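PDB 3UMC: haloacid dehalogenase from Pseudomonas aeruginosa, which probably hydrolyses the carbon-halogen bond of L-2-haloacids, releasing halide and leaving a hydroxy acid. Local coordinates for residues Val34-Ser39 / Glu59-Trp64; Gln45-Glu48 / Thr54-Cys57; Arg63-Tyr68 / Gly114-Leu119; Met194-His199 / Leu244-Gln249. All blocks are in the same frame, centred on the assembly; numbering follows the deposited sequence.

Interaction 1: Val34-Ser39 / Glu59-Trp64; sequences VDWRSS and ELTDRW
With its CG anti to the backbone N (chi1 178°) and its chain extended as far as NE, Arg37 of helix 36-50 carries its guanidinium across to Asp62 of helix 57-67, whose carboxylate is swung to the side of its own backbone N. The grip is side-on and two-pronged. NE of Arg37 donates to OD1 of Asp62 at 2.9 Å, and NH2 of Arg37 donates to OD2 of Asp62 at the same distance. Each oxygen offers its syn lone pair, and the two flat groups are nearly coplanar, 25° apart. The NH2 bond is the straighter, at 169°, and lies in the guanidinium plane; OD1 stands somewhat out of it. Next to this salt bridge the contact turns apolar: CG2 of Thr61 meets the edge of the Trp36 ring, 3.9 Å from CZ3. The polar ends of this pair are engaged away from each other, Trp36 NE1 with Glu221 and Thr61 OG1 with the backbone oxygen of Cys57. Asp35 caps helix 36-50 by accepting from Ser38 N. Two bonds between opposite charges thus fix the rotation of both polar groups at the partly exposed border, while the Thr61 methyl adds an apolar contact on the buried side.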
loop_
_atom_site.group_PDB
_atom_site.type_symbol
_atom_site.label_atom_id
_atom_site.label_comp_id
_atom_site.label_asym_id
_atom_site.label_seq_id
_atom_site.Cartn_x
_atom_site.Cartn_y
_atom_site.Cartn_z
ATOM N N VAL A 34 -8.794 -12.309 9.808
ATOM C CA VAL A 34 -8.002 -13.553 9.940
ATOM C C VAL A 34 -8.036 -14.068 11.360
ATOM O O VAL A 34 -8.133 -13.315 12.345
ATOM C CB VAL A 34 -6.507 -13.375 9.510
ATOM C CG1 VAL A 34 -6.385 -13.006 7.983
ATOM C CG2 VAL A 34 -5.824 -12.344 10.395
ATOM N N ASP A 35 -8.025 -15.380 11.466
ATOM C CA ASP A 35 -8.119 -16.078 12.748
ATOM C C ASP A 35 -6.725 -16.357 13.221
ATOM O O ASP A 35 -6.157 -17.425 12.939
ATOM C CB ASP A 35 -8.884 -17.382 12.531
ATOM C CG ASP A 35 -9.065 -18.222 13.801
ATOM O OD1 ASP A 35 -8.633 -17.829 14.932
ATOM O OD2 ASP A 35 -9.637 -19.302 13.572
ATOM N N TRP A 36 -6.175 -15.431 13.994
ATOM C CA TRP A 36 -4.810 -15.538 14.444
ATOM C C TRP A 36 -4.667 -16.706 15.453
ATOM O O TRP A 36 -3.706 -17.442 15.421
ATOM C CB TRP A 36 -4.321 -14.191 15.016
ATOM C CG TRP A 36 -5.174 -13.634 16.036
ATOM C CD1 TRP A 36 -6.249 -12.758 15.857
ATOM C CD2 TRP A 36 -5.113 -13.918 17.438
ATOM N NE1 TRP A 36 -6.843 -12.483 17.081
ATOM C CE2 TRP A 36 -6.177 -13.195 18.061
ATOM C CE3 TRP A 36 -4.292 -14.751 18.229
ATOM C CZ2 TRP A 36 -6.425 -13.279 19.425
ATOM C CZ3 TRP A 36 -4.526 -14.825 19.596
ATOM C CH2 TRP A 36 -5.591 -14.100 20.182
ATOM N N ARG A 37 -5.642 -16.864 16.337
ATOM C CA ARG A 37 -5.524 -17.802 17.424
ATOM C C ARG A 37 -5.392 -19.241 16.908
ATOM O O ARG A 37 -4.429 -19.960 17.325
ATOM C CB ARG A 37 -6.721 -17.657 18.350
ATOM C CG ARG A 37 -6.736 -18.621 19.498
ATOM C CD ARG A 37 -7.794 -18.262 20.493
ATOM N NE ARG A 37 -7.575 -18.955 21.764
ATOM C CZ ARG A 37 -8.023 -20.176 22.040
ATOM N NH1 ARG A 37 -8.702 -20.874 21.154
ATOM N NH2 ARG A 37 -7.779 -20.703 23.232
ATOM N N SER A 38 -6.305 -19.662 16.020
ATOM C CA SER A 38 -6.183 -21.002 15.399
ATOM C C SER A 38 -4.845 -21.206 14.676
ATOM O O SER A 38 -4.230 -22.309 14.746
ATOM C CB SER A 38 -7.278 -21.328 14.368
ATOM O OG SER A 38 -8.565 -21.378 14.940
ATOM N N SER A 39 -4.418 -20.181 13.926
ATOM C CA SER A 39 -3.191 -20.283 13.143
ATOM C C SER A 39 -1.967 -20.374 14.048
ATOM O O SER A 39 -1.012 -21.086 13.727
ATOM C CB SER A 39 -3.051 -19.081 12.197
ATOM O OG SER A 39 -4.125 -19.080 11.271
ATOM N N GLU A 59 -1.851 -21.826 25.857
ATOM C CA GLU A 59 -1.506 -20.886 26.909
ATOM C C GLU A 59 -0.516 -19.831 26.394
ATOM O O GLU A 59 -0.671 -18.642 26.696
ATOM C CB GLU A 59 -0.959 -21.668 28.144
ATOM C CG GLU A 59 -1.148 -21.010 29.523
ATOM C CD GLU A 59 -0.538 -21.867 30.686
ATOM O OE1 GLU A 59 -0.521 -23.116 30.585
ATOM O OE2 GLU A 59 -0.048 -21.292 31.692
ATOM N N LEU A 60 0.475 -20.272 25.617
ATOM C CA LEU A 60 1.420 -19.383 24.925
ATOM C C LEU A 60 0.715 -18.396 23.995
ATOM O O LEU A 60 0.923 -17.181 24.087
ATOM C CB LEU A 60 2.413 -20.191 24.094
ATOM C CG LEU A 60 3.618 -20.710 24.853
ATOM C CD1 LEU A 60 4.415 -21.715 23.994
ATOM C CD2 LEU A 60 4.480 -19.520 25.313
ATOM N N THR A 61 -0.123 -18.939 23.123
ATOM C CA THR A 61 -0.881 -18.142 22.159
ATOM C C THR A 61 -1.703 -17.091 22.872
ATOM O O THR A 61 -1.611 -15.925 22.535
ATOM C CB THR A 61 -1.752 -18.990 21.299
ATOM O OG1 THR A 61 -0.915 -19.868 20.536
ATOM C CG2 THR A 61 -2.613 -18.112 20.396
ATOM N N ASP A 62 -2.465 -17.499 23.890
ATOM C CA ASP A 62 -3.370 -16.595 24.576
ATOM C C ASP A 62 -2.673 -15.554 25.417
ATOM O O ASP A 62 -3.086 -14.396 25.459
ATOM C CB ASP A 62 -4.406 -17.386 25.391
ATOM C CG ASP A 62 -5.462 -18.032 24.492
ATOM O OD1 ASP A 62 -5.447 -17.687 23.272
ATOM O OD2 ASP A 62 -6.273 -18.883 24.981
ATOM N N ARG A 63 -1.614 -15.961 26.106
ATOM C CA ARG A 63 -0.838 -15.022 26.885
ATOM C C ARG A 63 -0.081 -14.021 25.984
ATOM O O ARG A 63 0.069 -12.859 26.343
ATOM C CB ARG A 63 0.135 -15.786 27.797
ATOM C CG ARG A 63 -0.538 -16.556 29.022
ATOM C CD ARG A 63 -0.875 -15.594 30.196
ATOM N NE ARG A 63 0.249 -14.723 30.562
ATOM C CZ ARG A 63 1.302 -15.098 31.289
ATOM N NH1 ARG A 63 1.414 -16.354 31.745
ATOM N NH2 ARG A 63 2.266 -14.206 31.556
ATOM N N TRP A 64 0.427 -14.485 24.845
ATOM C CA TRP A 64 1.222 -13.633 23.957
ATOM C C TRP A 64 0.378 -12.447 23.471
ATOM O O TRP A 64 0.806 -11.291 23.506
ATOM C CB TRP A 64 1.700 -14.442 22.772
ATOM C CG TRP A 64 2.852 -13.884 22.017
ATOM C CD1 TRP A 64 3.510 -12.702 22.233
ATOM C CD2 TRP A 64 3.463 -14.482 20.912
ATOM N NE1 TRP A 64 4.541 -12.563 21.335
ATOM C CE2 TRP A 64 4.512 -13.635 20.495
ATOM C CE3 TRP A 64 3.237 -15.655 20.224
ATOM C CZ2 TRP A 64 5.303 -13.935 19.430
ATOM C CZ3 TRP A 64 4.012 -15.945 19.179
ATOM C CH2 TRP A 64 5.045 -15.118 18.784
#

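Interaction 2: Gln45-Glu48 / Thr54-Cys57; sequences QALE and TLPC
Glu48 and Leu55 lie alongside each other and run in opposite directions, closing the helix-loop-helix turn in which helix 36-50 is followed by helix 57-67. The carboxylate end of Glu48 reaches the backbone N of Leu55, and in return the methyl end of Leu55 comes back to the root of Glu48. At the first end Leu55 N donates to Glu48 OE1 at 2.9 Å in an almost straight bond (170°), and OE1 accepts with its anti lone pair, the one facing away from the other oxygen. At the second, CD1 of Leu55 rests 3.6 Å from CB of Glu48. The glutamate is extended beyond CG, but its chi1 of 95° departs from a staggered value, which may reflect some strain in reaching the loop. OE1 also comes within 3.3 Å of Thr54 CA, so the carboxylate oxygen sits close against the backbone it grips.

The same leucine methyl continues onto the buried side, where Leu55 CD1 meets CD2 of Leu47 at 4.1 Å and the two side chains cross at a slant. Leu47 in turn packs on Leu108 and Ile112 of helix 106-113, so this hydrophobic patch extends to a third helix. Beyond Leu55 the chain bends through an inverse gamma turn centred on Pro56, which is also the N-cap of helix 57-67. Cys57 then faces back to the first helix, its SG lying 3.9 Å from the backbone N of Gln45 and 4.0 Å from Gln45 CG.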
loop_
_atom_site.group_PDB
_atom_site.type_symbol
_atom_site.label_atom_id
_atom_site.label_comp_id
_atom_site.label_asym_id
_atom_site.label_seq_id
_atom_site.Cartn_x
_atom_site.Cartn_y
_atom_site.Cartn_z
ATOM N N GLN A 45 1.869 -26.534 17.378
ATOM C CA GLN A 45 1.708 -27.997 17.352
ATOM C C GLN A 45 2.537 -28.691 16.282
ATOM O O GLN A 45 2.846 -29.876 16.413
ATOM C CB GLN A 45 0.263 -28.378 17.024
ATOM C CG GLN A 45 -0.794 -28.046 18.074
ATOM C CD GLN A 45 -2.156 -28.526 17.647
ATOM O OE1 GLN A 45 -2.495 -28.486 16.462
ATOM N NE2 GLN A 45 -2.949 -28.981 18.597
ATOM N N ALA A 46 2.772 -28.006 15.160
ATOM C CA ALA A 46 3.669 -28.517 14.130
ATOM C C ALA A 46 5.092 -28.514 14.667
ATOM O O ALA A 46 5.903 -29.360 14.315
ATOM C CB ALA A 46 3.574 -27.687 12.898
ATOM N N LEU A 47 5.362 -27.551 15.530
ATOM C CA LEU A 47 6.631 -27.416 16.170
ATOM C C LEU A 47 6.816 -28.488 17.249
ATOM O O LEU A 47 7.894 -29.108 17.366
ATOM C CB LEU A 47 6.692 -26.051 16.816
ATOM C CG LEU A 47 8.049 -25.582 17.287
ATOM C CD1 LEU A 47 9.074 -25.550 16.109
ATOM C CD2 LEU A 47 7.885 -24.230 17.970
ATOM N N GLU A 48 5.779 -28.686 18.062
ATOM C CA GLU A 48 5.871 -29.658 19.129
ATOM C C GLU A 48 6.182 -31.031 18.495
ATOM O O GLU A 48 7.025 -31.762 19.015
ATOM C CB GLU A 48 4.624 -29.645 20.047
ATOM C CG GLU A 48 3.568 -30.663 19.689
ATOM C CD GLU A 48 2.475 -30.817 20.755
ATOM O OE1 GLU A 48 2.535 -30.216 21.864
ATOM O OE2 GLU A 48 1.534 -31.567 20.462
ATOM N N THR A 54 5.578 -32.385 24.062
ATOM C CA THR A 54 4.574 -31.344 24.224
ATOM C C THR A 54 5.029 -29.904 24.498
ATOM O O THR A 54 5.951 -29.636 25.283
ATOM C CB THR A 54 3.514 -31.732 25.300
ATOM O OG1 THR A 54 2.386 -30.821 25.240
ATOM C CG2 THR A 54 4.115 -31.703 26.667
ATOM N N LEU A 55 4.306 -28.984 23.851
ATOM C CA LEU A 55 4.382 -27.555 24.126
ATOM C C LEU A 55 3.032 -27.086 24.546
ATOM O O LEU A 55 2.040 -27.641 24.112
ATOM C CB LEU A 55 4.733 -26.808 22.860
ATOM C CG LEU A 55 6.166 -26.930 22.397
ATOM C CD1 LEU A 55 6.256 -26.589 20.935
ATOM C CD2 LEU A 55 7.043 -26.038 23.291
ATOM N N PRO A 56 2.970 -26.053 25.369
ATOM C CA PRO A 56 1.723 -25.428 25.780
ATOM C C PRO A 56 1.195 -24.348 24.774
ATOM O O PRO A 56 1.226 -23.129 25.021
ATOM C CB PRO A 56 2.075 -24.838 27.128
ATOM C CG PRO A 56 3.525 -24.469 26.987
ATOM C CD PRO A 56 4.135 -25.424 26.014
ATOM N N CYS A 57 0.708 -24.860 23.659
ATOM C CA CYS A 57 0.210 -24.096 22.554
ATOM C C CYS A 57 -0.850 -23.078 22.908
ATOM O O CYS A 57 -0.706 -21.911 22.578
ATOM C CB CYS A 57 -0.339 -25.082 21.566
ATOM S SG CYS A 57 0.938 -26.323 21.203
#

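Interaction 3: Arg63-Tyr68 / Gly114-Leu119; sequences RWRQQY and GFWHRL
A T-shaped tryptophan pair in the helical part of the protein joins helix 57-67 to the short 3-10 turn that follows helix 106-113. Trp116 presents the edge of its pyrrole ring to the face of Trp64. The centroid of its five-membered ring lies 4.3 Å from that of the six-membered ring of Trp64, with the planes 71° apart. NE1 of Trp116 leads the approach: it stands 3.1 Å above the plane of Trp64 and 3.2 Å from CH2, while Trp116 CD1 follows at 3.7 Å from the same CH2. The N-H is thereby aimed into the pi electrons of Trp64, which would suit a buried polar nitrogen. A chi1 of -161° swings the Trp64 indole away from its own helix, so that one face meets this edge. The NE1 of Trp64 is satisfied separately, by the backbone oxygen of His89.

Arg65 is a lesser partner, its CD 4.3 Å from CH2 of Trp116, and its charge makes a cation-pi contact with Trp36. Around the pair, His89 stacks on the Trp116 ring, and Leu40 of helix 36-50 touches both tryptophans. An aromatic pair packed with leucines between helices and a 3-10 turn is consistent with the core of the alpha-helical cap that L-2-haloacid dehalogenases carry beside their Rossmann-like domain.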
loop_
_atom_site.group_PDB
_atom_site.type_symbol
_atom_site.label_atom_id
_atom_site.label_comp_id
_atom_site.label_asym_id
_atom_site.label_seq_id
_atom_site.Cartn_x
_atom_site.Cartn_y
_atom_site.Cartn_z
ATOM N N ARG A 63 -1.614 -15.961 26.106
ATOM C CA ARG A 63 -0.838 -15.022 26.885
ATOM C C ARG A 63 -0.081 -14.021 25.984
ATOM O O ARG A 63 0.069 -12.859 26.343
ATOM C CB ARG A 63 0.135 -15.786 27.797
ATOM C CG ARG A 63 -0.538 -16.556 29.022
ATOM C CD ARG A 63 -0.875 -15.594 30.196
ATOM N NE ARG A 63 0.249 -14.723 30.562
ATOM C CZ ARG A 63 1.302 -15.098 31.289
ATOM N NH1 ARG A 63 1.414 -16.354 31.745
ATOM N NH2 ARG A 63 2.266 -14.206 31.556
ATOM N N TRP A 64 0.427 -14.485 24.845
ATOM C CA TRP A 64 1.222 -13.633 23.957
ATOM C C TRP A 64 0.378 -12.447 23.471
ATOM O O TRP A 64 0.806 -11.291 23.506
ATOM C CB TRP A 64 1.700 -14.442 22.772
ATOM C CG TRP A 64 2.852 -13.884 22.017
ATOM C CD1 TRP A 64 3.510 -12.702 22.233
ATOM C CD2 TRP A 64 3.463 -14.482 20.912
ATOM N NE1 TRP A 64 4.541 -12.563 21.335
ATOM C CE2 TRP A 64 4.512 -13.635 20.495
ATOM C CE3 TRP A 64 3.237 -15.655 20.224
ATOM C CZ2 TRP A 64 5.303 -13.935 19.430
ATOM C CZ3 TRP A 64 4.012 -15.945 19.179
ATOM C CH2 TRP A 64 5.045 -15.118 18.784
ATOM N N ARG A 65 -0.857 -12.753 23.104
ATOM C CA ARG A 65 -1.777 -11.760 22.598
ATOM C C ARG A 65 -2.041 -10.665 23.613
ATOM O O ARG A 65 -2.388 -9.549 23.235
ATOM C CB ARG A 65 -3.095 -12.427 22.145
ATOM C CG ARG A 65 -4.163 -11.466 21.582
ATOM C CD ARG A 65 -3.617 -10.592 20.478
ATOM N NE ARG A 65 -4.651 -9.854 19.758
ATOM C CZ ARG A 65 -4.418 -9.091 18.700
ATOM N NH1 ARG A 65 -3.182 -8.910 18.255
ATOM N NH2 ARG A 65 -5.418 -8.462 18.100
ATOM N N GLN A 66 -1.881 -10.965 24.894
ATOM C CA GLN A 66 -2.079 -9.947 25.946
ATOM C C GLN A 66 -0.810 -9.282 26.496
ATOM O O GLN A 66 -0.905 -8.234 27.128
ATOM C CB GLN A 66 -2.839 -10.578 27.112
ATOM C CG GLN A 66 -4.197 -11.123 26.738
ATOM C CD GLN A 66 -5.080 -10.073 26.102
ATOM O OE1 GLN A 66 -5.784 -10.348 25.120
ATOM N NE2 GLN A 66 -5.040 -8.845 26.654
ATOM N N GLN A 67 0.348 -9.894 26.275
ATOM C CA GLN A 67 1.582 -9.583 27.043
ATOM C C GLN A 67 2.217 -8.257 26.663
ATOM O O GLN A 67 2.864 -7.584 27.519
ATOM C CB GLN A 67 2.621 -10.697 26.853
ATOM C CG GLN A 67 3.979 -10.525 27.563
ATOM C CD GLN A 67 4.052 -11.090 29.002
ATOM O OE1 GLN A 67 3.108 -11.720 29.519
ATOM N NE2 GLN A 67 5.206 -10.871 29.641
ATOM N N TYR A 68 2.030 -7.873 25.395
ATOM C CA TYR A 68 2.704 -6.689 24.863
ATOM C C TYR A 68 1.978 -5.372 25.138
ATOM O O TYR A 68 2.568 -4.276 24.960
ATOM C CB TYR A 68 3.043 -6.884 23.368
ATOM C CG TYR A 68 1.865 -6.992 22.417
ATOM C CD1 TYR A 68 1.635 -8.162 21.673
ATOM C CD2 TYR A 68 0.988 -5.919 22.250
ATOM C CE1 TYR A 68 0.555 -8.238 20.774
ATOM C CE2 TYR A 68 -0.085 -5.988 21.384
ATOM C CZ TYR A 68 -0.298 -7.139 20.636
ATOM O OH TYR A 68 -1.365 -7.129 19.797
ATOM N N GLY A 114 7.488 -15.137 13.691
ATOM C CA GLY A 114 6.985 -15.048 12.322
ATOM C C GLY A 114 5.715 -15.879 12.118
ATOM O O GLY A 114 5.155 -15.966 11.009
ATOM N N PHE A 115 5.279 -16.532 13.187
ATOM C CA PHE A 115 3.992 -17.226 13.226
ATOM C C PHE A 115 2.838 -16.297 12.881
ATOM O O PHE A 115 1.904 -16.681 12.214
ATOM C CB PHE A 115 3.751 -17.754 14.641
ATOM C CG PHE A 115 4.409 -19.076 14.929
ATOM C CD1 PHE A 115 5.330 -19.651 14.050
ATOM C CD2 PHE A 115 4.090 -19.773 16.108
ATOM C CE1 PHE A 115 5.914 -20.888 14.334
ATOM C CE2 PHE A 115 4.697 -21.034 16.394
ATOM C CZ PHE A 115 5.585 -21.566 15.499
ATOM N N TRP A 116 2.949 -15.078 13.367
ATOM C CA TRP A 116 1.966 -14.054 13.117
ATOM C C TRP A 116 1.947 -13.598 11.685
ATOM O O TRP A 116 1.153 -12.772 11.390
ATOM C CB TRP A 116 2.284 -12.864 13.939
ATOM C CG TRP A 116 2.144 -13.081 15.334
ATOM C CD1 TRP A 116 3.145 -13.304 16.223
ATOM C CD2 TRP A 116 0.945 -12.974 16.086
ATOM N NE1 TRP A 116 2.637 -13.372 17.491
ATOM C CE2 TRP A 116 1.281 -13.181 17.435
ATOM C CE3 TRP A 116 -0.391 -12.732 15.751
ATOM C CZ2 TRP A 116 0.327 -13.184 18.464
ATOM C CZ3 TRP A 116 -1.341 -12.704 16.774
ATOM C CH2 TRP A 116 -0.971 -12.943 18.116
ATOM N N HIS A 117 2.780 -14.154 10.809
ATOM C CA HIS A 117 2.910 -13.693 9.462
ATOM C C HIS A 117 2.133 -14.583 8.528
ATOM O O HIS A 117 1.950 -14.265 7.353
ATOM C CB HIS A 117 4.405 -13.662 9.078
ATOM C CG HIS A 117 5.198 -12.563 9.749
ATOM N ND1 HIS A 117 6.011 -11.705 9.037
ATOM C CD2 HIS A 117 5.315 -12.195 11.043
ATOM C CE1 HIS A 117 6.586 -10.847 9.864
ATOM N NE2 HIS A 117 6.181 -11.118 11.091
ATOM N N ARG A 118 1.598 -15.687 9.064
ATOM C CA ARG A 118 0.888 -16.660 8.242
ATOM C C ARG A 118 -0.419 -16.934 8.939
ATOM O O ARG A 118 -0.439 -17.692 9.912
ATOM C CB ARG A 118 1.730 -17.924 8.132
ATOM C CG ARG A 118 3.000 -17.714 7.262
ATOM C CD ARG A 118 3.836 -19.009 7.025
ATOM N NE ARG A 118 4.357 -19.458 8.305
ATOM C CZ ARG A 118 5.362 -18.885 8.965
ATOM N NH1 ARG A 118 6.022 -17.836 8.471
ATOM N NH2 ARG A 118 5.724 -19.376 10.136
ATOM N N LEU A 119 -1.518 -16.291 8.508
ATOM C CA LEU A 119 -2.751 -16.413 9.270
ATOM C C LEU A 119 -3.915 -16.731 8.391
ATOM O O LEU A 119 -4.094 -16.080 7.378
ATOM C CB LEU A 119 -3.052 -15.142 10.081
ATOM C CG LEU A 119 -1.898 -14.586 10.841
ATOM C CD1 LEU A 119 -2.204 -13.211 11.222
ATOM C CD2 LEU A 119 -1.499 -15.468 12.113
#

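Interaction 4: Met194-His199 / Leu244-Gln249; sequences MLCAAH and LDLHRQ
Leu246 of helix 243-251 holds the close-packed part of this contact, dividing its two methyls between two residues of strand 193-197. CD2 meets SG of Cys196 at 3.9 Å, and CD1 meets CE of the selenomethionine Met194 at 4.2 Å. The Met194 chain is extended up to its selenium and bends at the last torsion (chi3 76°), and this brings the terminal methyl tip to tip with the leucine. All three side chains are buried, and the meeting is purely apolar. The rest of the helix segment is different in character. Asp245, Arg248 and Gln249 form a polar group looser in its geometry and nearer to solvent: NH2 of the exposed Arg248 reaches OD1 of Asp245 at 2.9 Å in a salt bridge, and NE2 of Gln249 donates to OD2 of Asp245 at 3.0 Å from well above the carboxylate plane. Asp245 OD2 also accepts from Ser241 N, linking this group to the residues just before the helix. Strand 193-197 runs between strands 24-27 and 212-216 of the parallel sheet, and helix 243-251 lies against one face of that sheet, with Leu246 resting as well on Ala214 of strand 212-216 and on Leu238 of the outermost strand 238-240.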
loop_
_atom_site.group_PDB
_atom_site.type_symbol
_atom_site.label_atom_id
_atom_site.label_comp_id
_atom_site.label_asym_id
_atom_site.label_seq_id
_atom_site.Cartn_x
_atom_site.Cartn_y
_atom_site.Cartn_z
HETATM N N MSE A 194 -15.016 4.384 5.302
HETATM C CA MSE A 194 -15.613 3.519 6.303
HETATM C C MSE A 194 -14.555 2.613 6.930
HETATM O O MSE A 194 -13.732 2.062 6.254
HETATM C CB MSE A 194 -16.769 2.722 5.684
HETATM C CG MSE A 194 -17.385 1.721 6.655
HETATM SE SE MSE A 194 -19.085 0.975 5.889
HETATM C CE MSE A 194 -18.265 -0.146 4.717
ATOM N N LEU A 195 -14.567 2.474 8.242
ATOM C CA LEU A 195 -13.799 1.457 8.894
ATOM C C LEU A 195 -14.678 0.262 9.148
ATOM O O LEU A 195 -15.730 0.376 9.798
ATOM C CB LEU A 195 -13.250 1.912 10.227
ATOM C CG LEU A 195 -12.488 0.832 11.061
ATOM C CD1 LEU A 195 -11.257 0.225 10.335
ATOM C CD2 LEU A 195 -12.124 1.330 12.482
ATOM N N CYS A 196 -14.174 -0.903 8.753
ATOM C CA CYS A 196 -14.793 -2.191 9.097
ATOM C C CYS A 196 -13.937 -2.913 10.105
ATOM O O CYS A 196 -12.756 -3.147 9.866
ATOM C CB CYS A 196 -14.961 -3.002 7.818
ATOM S SG CYS A 196 -15.582 -4.686 8.062
ATOM N N ALA A 197 -14.523 -3.292 11.229
ATOM C CA ALA A 197 -13.799 -3.990 12.296
ATOM C C ALA A 197 -14.670 -4.909 13.102
ATOM O O ALA A 197 -15.842 -4.718 13.201
ATOM C CB ALA A 197 -13.158 -2.966 13.301
ATOM N N ALA A 198 -14.042 -5.865 13.763
ATOM C CA ALA A 198 -14.706 -6.740 14.725
ATOM C C ALA A 198 -14.623 -6.218 16.153
ATOM O O ALA A 198 -15.055 -6.886 17.116
ATOM C CB ALA A 198 -14.082 -8.131 14.640
ATOM N N HIS A 199 -14.033 -5.047 16.350
ATOM C CA HIS A 199 -13.748 -4.593 17.741
ATOM C C HIS A 199 -14.361 -3.199 17.929
ATOM O O HIS A 199 -14.111 -2.241 17.113
ATOM C CB HIS A 199 -12.239 -4.691 18.070
ATOM C CG HIS A 199 -11.597 -5.962 17.604
ATOM N ND1 HIS A 199 -10.726 -6.018 16.532
ATOM C CD2 HIS A 199 -11.846 -7.232 17.944
ATOM C CE1 HIS A 199 -10.391 -7.268 16.316
ATOM N NE2 HIS A 199 -11.048 -8.027 17.177
ATOM N N LEU A 244 -19.453 -10.674 2.986
ATOM C CA LEU A 244 -20.312 -10.712 1.787
ATOM C C LEU A 244 -21.649 -10.068 2.109
ATOM O O LEU A 244 -22.223 -9.365 1.279
ATOM C CB LEU A 244 -20.553 -12.169 1.267
ATOM C CG LEU A 244 -19.464 -12.716 0.360
ATOM C CD1 LEU A 244 -19.627 -14.297 0.155
ATOM C CD2 LEU A 244 -19.377 -11.934 -1.029
ATOM N N ASP A 245 -22.144 -10.330 3.315
ATOM C CA ASP A 245 -23.323 -9.629 3.812
ATOM C C ASP A 245 -23.112 -8.103 3.912
ATOM O O ASP A 245 -24.021 -7.344 3.645
ATOM C CB ASP A 245 -23.771 -10.224 5.136
ATOM C CG ASP A 245 -25.061 -9.594 5.664
ATOM O OD1 ASP A 245 -26.094 -9.683 4.955
ATOM O OD2 ASP A 245 -25.025 -8.985 6.792
ATOM N N LEU A 246 -21.893 -7.662 4.219
ATOM C CA LEU A 246 -21.537 -6.219 4.162
ATOM C C LEU A 246 -21.665 -5.742 2.721
ATOM O O LEU A 246 -22.311 -4.726 2.456
ATOM C CB LEU A 246 -20.125 -5.942 4.708
ATOM C CG LEU A 246 -19.620 -4.487 4.662
ATOM C CD1 LEU A 246 -20.564 -3.578 5.443
ATOM C CD2 LEU A 246 -18.177 -4.347 5.159
ATOM N N HIS A 247 -21.095 -6.488 1.791
ATOM C CA HIS A 247 -21.308 -6.191 0.388
ATOM C C HIS A 247 -22.803 -6.138 -0.037
ATOM O O HIS A 247 -23.215 -5.175 -0.679
ATOM C CB HIS A 247 -20.521 -7.102 -0.536
ATOM C CG HIS A 247 -20.746 -6.808 -1.983
ATOM N ND1 HIS A 247 -21.401 -7.686 -2.824
ATOM C CD2 HIS A 247 -20.420 -5.729 -2.737
ATOM C CE1 HIS A 247 -21.450 -7.159 -4.041
ATOM N NE2 HIS A 247 -20.854 -5.979 -4.013
ATOM N N ARG A 248 -23.586 -7.141 0.334
ATOM C CA ARG A 248 -25.029 -7.121 0.060
ATOM C C ARG A 248 -25.604 -5.837 0.625
ATOM O O ARG A 248 -26.254 -5.131 -0.102
ATOM C CB ARG A 248 -25.747 -8.340 0.696
ATOM C CG ARG A 248 -27.027 -8.768 -0.033
ATOM C CD ARG A 248 -28.038 -9.585 0.842
ATOM N NE ARG A 248 -28.026 -9.329 2.309
ATOM C CZ ARG A 248 -28.560 -8.285 2.965
ATOM N NH1 ARG A 248 -29.123 -7.270 2.304
ATOM N NH2 ARG A 248 -28.474 -8.231 4.309
ATOM N N GLN A 249 -25.363 -5.514 1.901
ATOM C CA GLN A 249 -26.021 -4.337 2.484
ATOM C C GLN A 249 -25.578 -3.031 1.820
ATOM O O GLN A 249 -26.366 -2.122 1.644
ATOM C CB GLN A 249 -25.821 -4.213 3.991
ATOM C CG GLN A 249 -26.505 -5.285 4.805
ATOM C CD GLN A 249 -26.328 -5.077 6.255
ATOM O OE1 GLN A 249 -26.668 -4.010 6.774
ATOM N NE2 GLN A 249 -25.826 -6.086 6.958
#

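In the fold
Interactions 1, 2 and 3 come from the helical region, and interaction 4 from the parallel sheet and a helix packed on it. Interaction 1 pairs helices 36-50 and 57-67, and interaction 2, about 13 Å away between centres, closes the turn that connects them. Interaction 3 shares Arg63 and Trp64 with interaction 1; their centres are about 6 Å apart, and Trp36 touches both Arg65 and Trp116, so the two form one continuous patch of packing. Interaction 4 comes last along the chain, its centre about 23 to 35 Å from the others. This division fits the two-part build of haloacid dehalogenases, a helical cap beside a Rossmann-like core, with Glu221, which bonds both Trp36 and His199, between them.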